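Local coordinates for protein FI20010p1 (PDB 7CFB) that probably acts in piRNA-guided gene silencing in Drosophila, its extended Tudor domain taking part in assembly of the piRNA amplification complex, at residues I162-I166 and A167-C171; D230-K233 and A234-F238; F143-P146 and D147-R151; R31-Y34 and N35-K39; A219-N222 and E223-E226. All coordinates share one frame; numbering follows the deposited sequence.

Contact 1 of 5, residues I162-I166 and A167-C171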
loop_
_atom_site.group_PDB
_atom_site.type_symbol
_atom_site.label_atom_id
_atom_site.label_comp_id
_atom_site.label_asym_id
_atom_site.label_seq_id
_atom_site.Cartn_x
_atom_site.Cartn_y
_atom_site.Cartn_z
ATOM N N ILE A 162 -0.128 -15.446 -13.303
ATOM C CA ILE A 162 0.091 -16.802 -13.865
ATOM C C ILE A 162 0.835 -16.695 -15.186
ATOM O O ILE A 162 0.909 -15.621 -15.725
ATOM C CB ILE A 162 -1.248 -17.529 -14.029
ATOM C CG1 ILE A 162 -2.106 -16.871 -15.100
ATOM C CG2 ILE A 162 -1.982 -17.614 -12.713
ATOM C CD1 ILE A 162 -3.448 -17.477 -15.229
ATOM N N ASN A 163 1.418 -17.809 -15.619
ATOM C CA ASN A 163 2.168 -17.917 -16.887
ATOM C C ASN A 163 3.298 -16.892 -16.915
ATOM O O ASN A 163 3.432 -16.215 -17.897
ATOM C CB ASN A 163 1.247 -17.830 -18.099
ATOM C CG ASN A 163 0.001 -18.683 -18.002
ATOM O OD1 ASN A 163 -1.062 -18.269 -18.435
ATOM N ND2 ASN A 163 0.106 -19.877 -17.458
ATOM N N CYS A 164 4.020 -16.739 -15.818
ATOM C CA CYS A 164 5.133 -15.773 -15.826
ATOM C C CYS A 164 6.153 -16.136 -14.752
ATOM O O CYS A 164 5.837 -16.920 -13.882
ATOM C CB CYS A 164 4.647 -14.353 -15.575
ATOM S SG CYS A 164 3.819 -14.148 -13.986
ATOM N N ASP A 165 7.316 -15.513 -14.829
ATOM C CA ASP A 165 8.390 -15.712 -13.837
ATOM C C ASP A 165 8.196 -14.636 -12.776
ATOM O O ASP A 165 8.567 -13.502 -13.011
ATOM C CB ASP A 165 9.742 -15.646 -14.541
ATOM C CG ASP A 165 10.950 -15.913 -13.676
ATOM O OD1 ASP A 165 10.807 -16.540 -12.653
ATOM O OD2 ASP A 165 12.013 -15.478 -14.055
ATOM N N ILE A 166 7.667 -15.039 -11.637
ATOM C CA ILE A 166 7.376 -14.114 -10.521
ATOM C C ILE A 166 8.674 -13.463 -10.080
ATOM O O ILE A 166 8.658 -12.274 -9.844
ATOM C CB ILE A 166 6.752 -14.906 -9.376
ATOM C CG1 ILE A 166 5.513 -15.650 -9.857
ATOM C CG2 ILE A 166 6.456 -14.013 -8.203
ATOM C CD1 ILE A 166 5.848 -16.858 -10.726
ATOM N N ALA A 167 9.753 -14.223 -10.002
ATOM C CA ALA A 167 11.026 -13.621 -9.563
ATOM C C ALA A 167 11.434 -12.515 -10.531
ATOM O O ALA A 167 11.853 -11.473 -10.094
ATOM C CB ALA A 167 12.081 -14.691 -9.479
ATOM N N ASN A 168 11.293 -12.756 -11.819
ATOM C CA ASN A 168 11.634 -11.737 -12.840
ATOM C C ASN A 168 10.685 -10.546 -12.733
ATOM O O ASN A 168 11.130 -9.440 -12.901
ATOM C CB ASN A 168 11.749 -12.296 -14.254
ATOM C CG ASN A 168 12.382 -11.272 -15.164
ATOM O OD1 ASN A 168 13.250 -10.518 -14.736
ATOM N ND2 ASN A 168 11.926 -11.197 -16.399
ATOM N N MET A 169 9.422 -10.798 -12.385
ATOM C CA MET A 169 8.364 -9.777 -12.235
ATOM C C MET A 169 8.718 -8.803 -11.107
ATOM O O MET A 169 8.416 -7.655 -11.246
ATOM C CB MET A 169 7.014 -10.432 -11.979
ATOM C CG MET A 169 6.445 -11.137 -13.175
ATOM S SD MET A 169 6.393 -10.170 -14.661
ATOM C CE MET A 169 5.186 -8.951 -14.184
ATOM N N HIS A 170 9.437 -9.263 -10.082
ATOM C CA HIS A 170 9.855 -8.460 -8.911
ATOM C C HIS A 170 10.683 -7.249 -9.331
ATOM O O HIS A 170 10.562 -6.245 -8.683
ATOM C CB HIS A 170 10.597 -9.320 -7.893
ATOM C CG HIS A 170 10.874 -8.567 -6.648
ATOM N ND1 HIS A 170 11.885 -7.666 -6.552
ATOM C CD2 HIS A 170 10.235 -8.529 -5.469
ATOM C CE1 HIS A 170 11.877 -7.123 -5.366
ATOM N NE2 HIS A 170 10.889 -7.633 -4.686
ATOM N N CYS A 171 11.445 -7.352 -10.425
ATOM C CA CYS A 171 12.287 -6.218 -10.901
ATOM C C CYS A 171 11.410 -5.122 -11.524
ATOM O O CYS A 171 11.862 -3.962 -11.575
ATOM C CB CYS A 171 13.311 -6.696 -11.924
ATOM S SG CYS A 171 13.734 -8.450 -11.755
#
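Asp-165, the N-cap residue of a short helix, accepts through O from Met-169 N at 2.9 Å. The donor lies in the carbonyl plane, and the N-H...O angle is 146°. One residue on, Ile-166 O takes His-170 N at 3.1 Å, a more bent bond with the donor tilted from the carbonyl plane. The carboxylate of Asp-165 stands with CG anti to the backbone N (chi1 -176°). This turns Asp-165 OD2 over the start of the helix, where it rests against Asn-168 CB at 3.2 Å. Asp-165 OD1 faces Ala-167 CB at 3.9 Å. The side chains of Asp-165 and Asn-168 cross at about a right angle, with the carboxylate and amide planes 35° apart. A negative group at this end of a helix is likely to be favoured by the helix dipole. Ile-166 turns its side chain away from the turn, and its part in the contact is mainly backbone. Met-169 comes back toward the entering chain. Met-169 CG lies 3.2 Å from Asp-165 O and 4.1 Å from Cys-164 SG, the one apolar side-chain pair of the turn. The methionine chain bends at chi2 and chi3, which carries its sulfur away from the entering chain. The turn lies at the surface, after strand 157-161. Cys-164 touches Pro-193 of strand 189-194. Ile-166 and Met-169 rest on Val-57 and Leu-54 of strand 49-57, so helix 166-169 packs against strand 49-57 of the five-stranded sheet.

Contact 2 of 5, residues D230-K233 and A234-F238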
loop_
_atom_site.group_PDB
_atom_site.type_symbol
_atom_site.label_atom_id
_atom_site.label_comp_id
_atom_site.label_asym_id
_atom_site.label_seq_id
_atom_site.Cartn_x
_atom_site.Cartn_y
_atom_site.Cartn_z
ATOM N N ASP A 230 14.805 1.172 -0.495
ATOM C CA ASP A 230 15.694 1.572 0.625
ATOM C C ASP A 230 16.339 0.337 1.254
ATOM O O ASP A 230 15.608 -0.543 1.661
ATOM C CB ASP A 230 14.972 2.412 1.663
ATOM C CG ASP A 230 15.917 2.900 2.733
ATOM O OD1 ASP A 230 16.433 2.096 3.438
ATOM O OD2 ASP A 230 16.104 4.081 2.827
ATOM N N PRO A 231 17.665 0.314 1.439
ATOM C CA PRO A 231 18.376 -0.853 1.936
ATOM C C PRO A 231 17.995 -1.288 3.347
ATOM O O PRO A 231 18.288 -2.362 3.710
ATOM C CB PRO A 231 19.844 -0.456 1.920
ATOM C CG PRO A 231 19.833 1.032 1.830
ATOM C CD PRO A 231 18.548 1.416 1.138
ATOM N N LEU A 232 17.416 -0.404 4.122
ATOM C CA LEU A 232 17.092 -0.834 5.493
ATOM C C LEU A 232 15.599 -1.011 5.750
ATOM O O LEU A 232 15.279 -1.341 6.846
ATOM C CB LEU A 232 17.734 0.159 6.441
ATOM C CG LEU A 232 19.202 -0.164 6.629
ATOM C CD1 LEU A 232 20.061 0.800 5.858
ATOM C CD2 LEU A 232 19.542 -0.206 8.089
ATOM N N LYS A 233 14.772 -0.906 4.721
ATOM C CA LYS A 233 13.302 -0.954 4.880
ATOM C C LYS A 233 12.842 -2.286 5.472
ATOM O O LYS A 233 12.074 -2.237 6.391
ATOM C CB LYS A 233 12.621 -0.693 3.543
ATOM C CG LYS A 233 11.106 -0.774 3.578
ATOM C CD LYS A 233 10.544 -0.789 2.184
ATOM C CE LYS A 233 9.094 -1.187 2.134
ATOM N NZ LYS A 233 8.357 -0.502 3.209
ATOM N N ALA A 234 13.368 -3.406 4.995
ATOM C CA ALA A 234 12.975 -4.717 5.544
ATOM C C ALA A 234 13.391 -4.828 7.005
ATOM O O ALA A 234 12.672 -5.400 7.767
ATOM C CB ALA A 234 13.584 -5.807 4.724
ATOM N N VAL A 235 14.556 -4.314 7.345
ATOM C CA VAL A 235 15.050 -4.454 8.732
ATOM C C VAL A 235 14.375 -3.475 9.696
ATOM O O VAL A 235 13.944 -3.913 10.732
ATOM C CB VAL A 235 16.579 -4.299 8.749
ATOM C CG1 VAL A 235 17.141 -4.231 10.157
ATOM C CG2 VAL A 235 17.251 -5.393 7.965
ATOM N N LEU A 236 14.350 -2.189 9.375
ATOM C CA LEU A 236 13.865 -1.163 10.331
ATOM C C LEU A 236 12.469 -0.616 10.012
ATOM O O LEU A 236 12.016 0.207 10.749
ATOM C CB LEU A 236 14.864 -0.010 10.306
ATOM C CG LEU A 236 16.282 -0.337 10.754
ATOM C CD1 LEU A 236 17.218 0.824 10.465
ATOM C CD2 LEU A 236 16.295 -0.692 12.222
ATOM N N GLY A 237 11.825 -1.039 8.941
ATOM C CA GLY A 237 10.538 -0.423 8.596
ATOM C C GLY A 237 10.716 1.039 8.246
ATOM O O GLY A 237 11.685 1.365 7.621
ATOM N N PHE A 238 9.785 1.893 8.620
ATOM C CA PHE A 238 9.924 3.329 8.284
ATOM C C PHE A 238 10.618 4.024 9.445
ATOM O O PHE A 238 10.300 3.765 10.541
ATOM C CB PHE A 238 8.585 3.972 7.946
ATOM C CG PHE A 238 8.013 3.636 6.599
ATOM C CD1 PHE A 238 8.824 3.367 5.520
ATOM C CD2 PHE A 238 6.656 3.584 6.418
ATOM C CE1 PHE A 238 8.284 3.065 4.287
ATOM C CE2 PHE A 238 6.117 3.279 5.189
ATOM C CZ PHE A 238 6.931 3.028 4.125
#
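Asp-230 opens the turn that leads into Leu-232 and Leu-236, the leucine pair of this short helix. Asp-230 OD1 accepts from Leu-232 N at 2.8 Å, nearly along its own C-O axis. This is an Asx turn. It overlaps a type I beta turn from Asp-230 to Lys-233, and Pro-231 occupies the second position. OD1 also forms a salt bridge with Arg-239. Leu-232 is the N-cap residue. Leu-232 O receives Leu-236 N at 2.8 Å in an almost straight bond, 178° at the hydrogen. The two leucine side chains run side by side, pointing the same way. Leu-232 CD2 meets Leu-236 CD1 at 3.5 Å, tighter than usual for two carbons. Lys-233 O takes Gly-237 N at 2.8 Å, from a donor tilted 31° out of the carbonyl plane. Gly-237 leaves the helix with positive phi, a conformation that favours glycine. The lysine chain is extended as far as CE, with CG anti to the backbone N (chi1 178°), and bends at chi4. This brings Lys-233 NZ obliquely to Phe-238 CE1 at 3.7 Å. NZ also forms a salt bridge with Glu-132. The ring lies alongside the amine, and the glutamate probably favours its charged form.

Contact 3 of 5, residues F143-P146 and D147-R151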
loop_
_atom_site.group_PDB
_atom_site.type_symbol
_atom_site.label_atom_id
_atom_site.label_comp_id
_atom_site.label_asym_id
_atom_site.label_seq_id
_atom_site.Cartn_x
_atom_site.Cartn_y
_atom_site.Cartn_z
ATOM N N PHE A 143 0.356 10.803 10.766
ATOM C CA PHE A 143 -0.589 11.915 10.553
ATOM C C PHE A 143 -2.001 11.418 10.280
ATOM O O PHE A 143 -2.187 10.291 9.886
ATOM C CB PHE A 143 -0.212 12.682 9.299
ATOM C CG PHE A 143 1.235 13.062 9.206
ATOM C CD1 PHE A 143 1.711 14.170 9.866
ATOM C CD2 PHE A 143 2.113 12.301 8.467
ATOM C CE1 PHE A 143 3.042 14.517 9.767
ATOM C CE2 PHE A 143 3.443 12.644 8.374
ATOM C CZ PHE A 143 3.896 13.766 9.011
ATOM N N LYS A 144 -2.944 12.310 10.547
ATOM C CA LYS A 144 -4.382 12.157 10.279
ATOM C C LYS A 144 -4.642 12.568 8.833
ATOM O O LYS A 144 -4.058 13.501 8.366
ATOM C CB LYS A 144 -5.184 13.053 11.212
ATOM C CG LYS A 144 -6.687 12.862 11.123
ATOM C CD LYS A 144 -7.439 14.144 11.288
ATOM C CE LYS A 144 -8.194 14.193 12.587
ATOM N NZ LYS A 144 -9.486 13.484 12.461
ATOM N N LEU A 145 -5.435 11.800 8.128
ATOM C CA LEU A 145 -5.737 12.189 6.749
ATOM C C LEU A 145 -7.036 12.976 6.764
ATOM O O LEU A 145 -7.845 12.724 7.593
ATOM C CB LEU A 145 -5.956 10.940 5.912
ATOM C CG LEU A 145 -4.727 10.117 5.591
ATOM C CD1 LEU A 145 -5.164 8.742 5.164
ATOM C CD2 LEU A 145 -3.921 10.775 4.509
ATOM N N PRO A 146 -7.246 13.918 5.839
ATOM C CA PRO A 146 -8.532 14.553 5.698
ATOM C C PRO A 146 -9.500 13.443 5.254
ATOM O O PRO A 146 -9.169 12.633 4.445
ATOM C CB PRO A 146 -8.323 15.630 4.640
ATOM C CG PRO A 146 -7.071 15.229 3.953
ATOM C CD PRO A 146 -6.250 14.495 4.978
ATOM N N ASP A 147 -10.747 13.580 5.657
ATOM C CA ASP A 147 -11.778 12.539 5.482
ATOM C C ASP A 147 -11.909 12.063 4.037
ATOM O O ASP A 147 -12.057 10.882 3.858
ATOM C CB ASP A 147 -13.100 13.043 6.031
ATOM C CG ASP A 147 -14.118 11.951 6.206
ATOM O OD1 ASP A 147 -14.144 11.347 7.257
ATOM O OD2 ASP A 147 -14.865 11.752 5.288
ATOM N N ASP A 148 -11.814 12.936 3.052
ATOM C CA ASP A 148 -11.929 12.466 1.660
ATOM C C ASP A 148 -10.794 11.491 1.339
ATOM O O ASP A 148 -11.062 10.515 0.692
ATOM C CB ASP A 148 -12.056 13.636 0.685
ATOM C CG ASP A 148 -10.798 14.455 0.508
ATOM O OD1 ASP A 148 -10.354 15.022 1.477
ATOM O OD2 ASP A 148 -10.253 14.431 -0.557
ATOM N N ILE A 149 -9.570 11.775 1.767
ATOM C CA ILE A 149 -8.403 10.905 1.467
ATOM C C ILE A 149 -8.544 9.597 2.233
ATOM O O ILE A 149 -8.296 8.572 1.690
ATOM C CB ILE A 149 -7.097 11.652 1.768
ATOM C CG1 ILE A 149 -7.185 13.085 1.249
ATOM C CG2 ILE A 149 -5.923 10.899 1.178
ATOM C CD1 ILE A 149 -5.914 13.654 0.758
ATOM N N LYS A 150 -8.999 9.705 3.457
ATOM C CA LYS A 150 -9.145 8.547 4.340
ATOM C C LYS A 150 -10.114 7.555 3.690
ATOM O O LYS A 150 -9.832 6.389 3.723
ATOM C CB LYS A 150 -9.616 9.068 5.694
ATOM C CG LYS A 150 -9.924 8.026 6.750
ATOM C CD LYS A 150 -9.852 8.548 8.147
ATOM C CE LYS A 150 -11.147 8.361 8.892
ATOM N NZ LYS A 150 -10.960 8.355 10.357
ATOM N N ARG A 151 -11.178 8.055 3.069
ATOM C CA ARG A 151 -12.282 7.242 2.499
ATOM C C ARG A 151 -11.989 6.711 1.098
ATOM O O ARG A 151 -12.786 5.959 0.628
ATOM C CB ARG A 151 -13.590 8.030 2.542
ATOM C CG ARG A 151 -14.214 8.118 3.922
ATOM C CD ARG A 151 -15.370 9.083 3.938
ATOM N NE ARG A 151 -15.943 9.273 5.240
ATOM C CZ ARG A 151 -16.830 8.486 5.788
ATOM N NH1 ARG A 151 -17.252 7.421 5.141
ATOM N NH2 ARG A 151 -17.282 8.749 6.990
#
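Pro-146 O is gripped by two backbone N-H groups of the helix that follows it. Lys-150 N donates to Pro-146 O at 3.1 Å with an angle of 162°. Ile-149 N is nearer to Pro-146 O, at 2.8 Å, but its bond is bent and weak. Pro-146 is the N-cap residue, and its carbonyl thus fixes the first turn of helix 147-150. Pro-146 CG presses on Ile-149 CG1 at 3.5 Å, tighter than usual for two carbons, and CD1 of the isoleucine lies just beyond. Ile-149 splits its two branches: with CG1 anti to the carbonyl carbon (chi1 -43°), CG1 goes to the proline and CG2 to the leucine. Ile-149 CG2 meets Leu-145 CD2 at 3.9 Å, and these two side chains cross at about a right angle. Cut back to an alanine here, Ile-149 would lose both branches, which would probably open a gap between the Pro-146 ring and Leu-145 CD2. Ile-149 also packs on Ile-76 and Val-79 of helix 74-80, while Leu-145 reaches Ala-100 of strand 99-103. Further along the helix Arg-151 NE forms a salt bridge with Asp-147 OD2 at 2.7 Å. The oxygen is met on its syn side, close to the guanidinium plane. Apolar branches of Leu-145 and Pro-146, just after strand 142-144, thus meet Ile-149 of helix 147-150. The salt bridge of Asp-148 OD2 with Arg-75 borders this packing, and Asp-147 with Arg-151 ties residues four apart. Asp-147 and Asp-148, in the first turn, probably interact favourably with the helix dipole.

Contact 4 of 5, residues R31-Y34 and N35-K39. With SO4 (sulfate ion), chain C.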
loop_
_atom_site.group_PDB
_atom_site.type_symbol
_atom_site.label_atom_id
_atom_site.label_comp_id
_atom_site.label_asym_id
_atom_site.label_seq_id
_atom_site.Cartn_x
_atom_site.Cartn_y
_atom_site.Cartn_z
ATOM N N ARG A 31 -4.709 -11.450 6.042
ATOM C CA ARG A 31 -5.773 -11.741 5.056
ATOM C C ARG A 31 -7.035 -10.954 5.401
ATOM O O ARG A 31 -7.592 -10.379 4.511
ATOM C CB ARG A 31 -6.058 -13.241 4.971
ATOM C CG ARG A 31 -4.967 -14.066 4.305
ATOM C CD ARG A 31 -4.338 -13.535 3.021
ATOM N NE ARG A 31 -5.293 -13.177 1.983
ATOM C CZ ARG A 31 -5.370 -12.008 1.351
ATOM N NH1 ARG A 31 -6.313 -11.833 0.454
ATOM N NH2 ARG A 31 -4.518 -11.027 1.601
ATOM N N ASP A 32 -7.412 -10.909 6.671
ATOM C CA ASP A 32 -8.650 -10.222 7.083
ATOM C C ASP A 32 -8.568 -8.722 6.827
ATOM O O ASP A 32 -9.483 -8.240 6.253
ATOM C CB ASP A 32 -9.015 -10.503 8.537
ATOM C CG ASP A 32 -9.501 -11.914 8.806
ATOM O OD1 ASP A 32 -9.796 -12.608 7.857
ATOM O OD2 ASP A 32 -9.543 -12.296 9.964
ATOM N N ILE A 33 -7.455 -8.062 7.147
ATOM C CA ILE A 33 -7.347 -6.580 6.992
ATOM C C ILE A 33 -7.512 -6.208 5.521
ATOM O O ILE A 33 -8.206 -5.286 5.253
ATOM C CB ILE A 33 -6.086 -5.985 7.648
ATOM C CG1 ILE A 33 -6.091 -4.456 7.633
ATOM C CG2 ILE A 33 -4.824 -6.516 7.023
ATOM C CD1 ILE A 33 -7.262 -3.843 8.281
ATOM N N TYR A 34 -6.954 -6.999 4.624
ATOM C CA TYR A 34 -7.114 -6.786 3.173
ATOM C C TYR A 34 -8.594 -6.853 2.804
ATOM O O TYR A 34 -9.012 -6.049 2.029
ATOM C CB TYR A 34 -6.404 -7.884 2.399
ATOM C CG TYR A 34 -6.639 -7.779 0.925
ATOM C CD1 TYR A 34 -5.969 -6.835 0.190
ATOM C CD2 TYR A 34 -7.576 -8.557 0.289
ATOM C CE1 TYR A 34 -6.180 -6.685 -1.158
ATOM C CE2 TYR A 34 -7.781 -8.438 -1.061
ATOM C CZ TYR A 34 -7.079 -7.507 -1.795
ATOM O OH TYR A 34 -7.293 -7.368 -3.121
ATOM N N ASN A 35 -9.329 -7.805 3.363
ATOM C CA ASN A 35 -10.787 -7.963 3.140
ATOM C C ASN A 35 -11.584 -6.800 3.723
ATOM O O ASN A 35 -12.598 -6.534 3.191
ATOM C CB ASN A 35 -11.298 -9.343 3.544
ATOM C CG ASN A 35 -10.755 -10.421 2.645
ATOM O OD1 ASN A 35 -10.594 -10.224 1.465
ATOM N ND2 ASN A 35 -10.458 -11.570 3.198
ATOM N N GLN A 36 -11.164 -6.219 4.844
ATOM C CA GLN A 36 -11.980 -5.156 5.472
ATOM C C GLN A 36 -11.832 -3.794 4.806
ATOM O O GLN A 36 -12.725 -3.019 4.978
ATOM C CB GLN A 36 -11.631 -4.845 6.924
ATOM C CG GLN A 36 -11.218 -6.014 7.774
ATOM C CD GLN A 36 -12.339 -6.945 8.133
ATOM O OE1 GLN A 36 -12.943 -7.573 7.280
ATOM N NE2 GLN A 36 -12.583 -7.079 9.417
ATOM N N ILE A 37 -10.712 -3.508 4.134
ATOM C CA ILE A 37 -10.498 -2.148 3.542
ATOM C C ILE A 37 -11.283 -1.995 2.232
ATOM O O ILE A 37 -11.478 -3.016 1.542
ATOM C CB ILE A 37 -8.994 -1.871 3.341
ATOM C CG1 ILE A 37 -8.360 -2.859 2.359
ATOM C CG2 ILE A 37 -8.266 -1.856 4.676
ATOM C CD1 ILE A 37 -6.850 -2.876 2.394
ATOM N N LEU A 38 -11.712 -0.766 1.906
ATOM C CA LEU A 38 -12.436 -0.541 0.643
ATOM C C LEU A 38 -11.513 -0.767 -0.562
ATOM O O LEU A 38 -10.413 -0.323 -0.534
ATOM C CB LEU A 38 -13.050 0.852 0.661
ATOM C CG LEU A 38 -13.724 1.282 -0.629
ATOM C CD1 LEU A 38 -15.028 0.553 -0.837
ATOM C CD2 LEU A 38 -13.921 2.772 -0.653
ATOM N N LYS A 39 -12.006 -1.469 -1.570
ATOM C CA LYS A 39 -11.238 -1.757 -2.797
ATOM C C LYS A 39 -12.123 -1.550 -4.034
ATOM O O LYS A 39 -13.245 -2.002 -4.020
ATOM C CB LYS A 39 -10.721 -3.193 -2.749
ATOM C CG LYS A 39 -9.800 -3.537 -1.599
ATOM C CD LYS A 39 -9.310 -4.956 -1.598
ATOM C CE LYS A 39 -10.282 -5.968 -1.041
ATOM N NZ LYS A 39 -11.238 -5.387 -0.085
HETATM S S SO4 C . -4.264 -15.403 7.752
HETATM O O1 SO4 C . -4.334 -16.289 6.593
HETATM O O2 SO4 C . -3.614 -14.149 7.376
HETATM O O3 SO4 C . -3.492 -16.055 8.805
HETATM O O4 SO4 C . -5.615 -15.132 8.235
HETATM O O HOH W 1 -8.704 -12.522 -0.147
#
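Lys-39 NZ folds back on the end of helix 30-36 and donates to two carbonyls. Lys-39 NZ reaches Tyr-34 O at 3.1 Å, in the carbonyl plane, and Ile-37 O at 2.9 Å. Bends at chi3 (-81°) and chi4 bring the amine back to them. The same fold lays Lys-39 CD over one face of the Tyr-34 ring, a CH-pi contact 3.8 Å from the centroid. Lys-39 NZ makes a cation-pi contact, 4.9 Å from the Tyr-34 ring centroid and 17° off its normal. A methionine in place of Lys-39 would lose the amine and would probably leave both carbonyls without this donor and the ring without its cation. Tyr-34 OH is held by Ser-187 O and Arg-158 N, which fixes the far end of the ring. The helix runs through Gln-36 N to Asp-32 O at 3.0 Å and Ile-37 N to Ile-33 O. At its start Arg-31 N donates to sulfate O2 at 3.2 Å, an ion probably from the crystallisation liquor. A water accepts from Arg-31 NH1 and donates weakly to Asn-35 OD1. Ile-33 CD1 meets Ile-37 CG2 at 4.2 Å. Ile-37 and Tyr-34 touch Tyr-126 of strand 123-127, Tyr-34 also Ile-157 of strand 157-161. Helix 30-36 thus packs where strands of both sheets meet, consistent with the junction of the Tudor core and the SN-like part of an extended Tudor domain.

Contact 5 of 5, residues A219-N222 and E223-E226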
loop_
_atom_site.group_PDB
_atom_site.type_symbol
_atom_site.label_atom_id
_atom_site.label_comp_id
_atom_site.label_asym_id
_atom_site.label_seq_id
_atom_site.Cartn_x
_atom_site.Cartn_y
_atom_site.Cartn_z
ATOM N N ALA A 219 6.896 10.366 -12.277
ATOM C CA ALA A 219 7.716 11.020 -11.246
ATOM C C ALA A 219 7.324 10.470 -9.877
ATOM O O ALA A 219 8.193 10.204 -9.074
ATOM C CB ALA A 219 7.522 12.502 -11.316
ATOM N N MET A 220 6.036 10.300 -9.642
ATOM C CA MET A 220 5.606 9.753 -8.345
ATOM C C MET A 220 6.144 8.328 -8.174
ATOM O O MET A 220 6.563 8.005 -7.103
ATOM C CB MET A 220 4.091 9.732 -8.258
ATOM C CG MET A 220 3.655 9.322 -6.923
ATOM S SD MET A 220 1.960 8.980 -6.922
ATOM C CE MET A 220 1.840 7.538 -7.960
ATOM N N LEU A 221 6.129 7.528 -9.228
ATOM C CA LEU A 221 6.614 6.138 -9.117
ATOM C C LEU A 221 8.104 6.108 -8.764
ATOM O O LEU A 221 8.488 5.231 -8.032
ATOM C CB LEU A 221 6.252 5.366 -10.379
ATOM C CG LEU A 221 4.794 4.941 -10.483
ATOM C CD1 LEU A 221 4.660 3.815 -11.473
ATOM C CD2 LEU A 221 4.258 4.527 -9.132
ATOM N N ASN A 222 8.897 7.029 -9.296
ATOM C CA ASN A 222 10.326 7.119 -8.917
ATOM C C ASN A 222 10.425 7.434 -7.424
ATOM O O ASN A 222 11.231 6.841 -6.777
ATOM C CB ASN A 222 11.056 8.165 -9.750
ATOM C CG ASN A 222 11.228 7.740 -11.193
ATOM O OD1 ASN A 222 11.221 6.555 -11.494
ATOM N ND2 ASN A 222 11.390 8.699 -12.085
ATOM N N GLU A 223 9.602 8.333 -6.912
ATOM C CA GLU A 223 9.623 8.689 -5.473
ATOM C C GLU A 223 9.225 7.459 -4.642
ATOM O O GLU A 223 9.777 7.264 -3.570
ATOM C CB GLU A 223 8.737 9.907 -5.222
ATOM C CG GLU A 223 9.499 11.176 -4.872
ATOM C CD GLU A 223 8.699 12.254 -4.153
ATOM O OE1 GLU A 223 8.881 12.449 -2.947
ATOM O OE2 GLU A 223 7.899 12.894 -4.804
ATOM N N ILE A 224 8.246 6.696 -5.114
ATOM C CA ILE A 224 7.813 5.483 -4.375
ATOM C C ILE A 224 8.938 4.453 -4.383
ATOM O O ILE A 224 9.227 3.905 -3.345
ATOM C CB ILE A 224 6.493 4.902 -4.922
ATOM C CG1 ILE A 224 5.344 5.894 -4.765
ATOM C CG2 ILE A 224 6.184 3.589 -4.236
ATOM C CD1 ILE A 224 4.019 5.397 -5.244
ATOM N N ASP A 225 9.579 4.287 -5.525
ATOM C CA ASP A 225 10.618 3.244 -5.686
ATOM C C ASP A 225 11.786 3.488 -4.735
ATOM O O ASP A 225 12.315 2.520 -4.252
ATOM C CB ASP A 225 10.955 2.993 -7.149
ATOM C CG ASP A 225 11.676 1.687 -7.373
ATOM O OD1 ASP A 225 11.126 0.660 -7.044
ATOM O OD2 ASP A 225 12.779 1.729 -7.851
ATOM N N GLU A 226 12.173 4.733 -4.502
ATOM C CA GLU A 226 13.285 4.991 -3.554
ATOM C C GLU A 226 12.908 4.522 -2.147
ATOM O O GLU A 226 13.759 3.972 -1.497
ATOM C CB GLU A 226 13.760 6.431 -3.687
ATOM C CG GLU A 226 14.000 6.761 -5.139
ATOM C CD GLU A 226 15.185 7.644 -5.428
ATOM O OE1 GLU A 226 14.967 8.793 -5.834
ATOM O OE2 GLU A 226 16.310 7.178 -5.232
#
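Ala-219 to Glu-226 form regular alpha-helix, with Glu-223, Ile-224, Asp-225 and Glu-226 each donating its N-H to the carbonyl four residues back. This is the middle of helix 215-228, and one side of it packs on helix 74-80. The four bonds are much alike. Ile-224 N lies 2.9 Å from Met-220 O. Glu-226 N lies 3.2 Å from Asn-222 O. Three buried side chains, Met-220, Leu-221 and Ile-224, carry the packing. Met-220 and Ile-224 are one turn apart and lie side by side, pointing the same way. Met-220 has CG anti to the backbone N (chi1 -174°) and is extended as far as the sulfur. The bend at chi3 then brings Met-220 CE to Ile-224 CD1 at 4.1 Å. Leu-221 CD2 comes to Ile-224 CD1 obliquely, at 4.0 Å. Ile-224 CD1 is therefore shared between the methionine and the leucine. Met-220 touches Lys-77 and Leu-80 of helix 74-80, and Ile-224 touches Leu-80 and Phe-130. The polar residues differ in their setting. Asp-225 turns its end away from the preceding turn, and its OD1 is hydrogen-bonded to Asn-174 ND2. Glu-223 also leads away and touches Gln-81. Asn-222 and Glu-226 are exposed. Ile-224 CG1 lies 3.4 Å from Met-220 O, and Glu-226 CG comes within 3.2 Å of Asn-222 O.

Along the chain the order is contact 4, contact 3, contact 1, contact 5 and contact 2. All five are local turns or helix segments, placed round the two sheets. Contacts 3 and 4 have centres about 17 Å apart and touch, Arg-151 O meeting Leu-38 CD2 at 3.6 Å. Contacts 5 and 2 adjoin in sequence, with helix 215-228 leading to helix 233-236; their centres are about 16 Å apart. Contacts 1 and 3 lie farthest apart, about 34 Å between centres, on opposite sides of the chain's centre. Contact 1 packs on the five-stranded sheet, contact 3 on the six-stranded one, and contact 4 meets strands of both, consistent with a two-part extended Tudor domain.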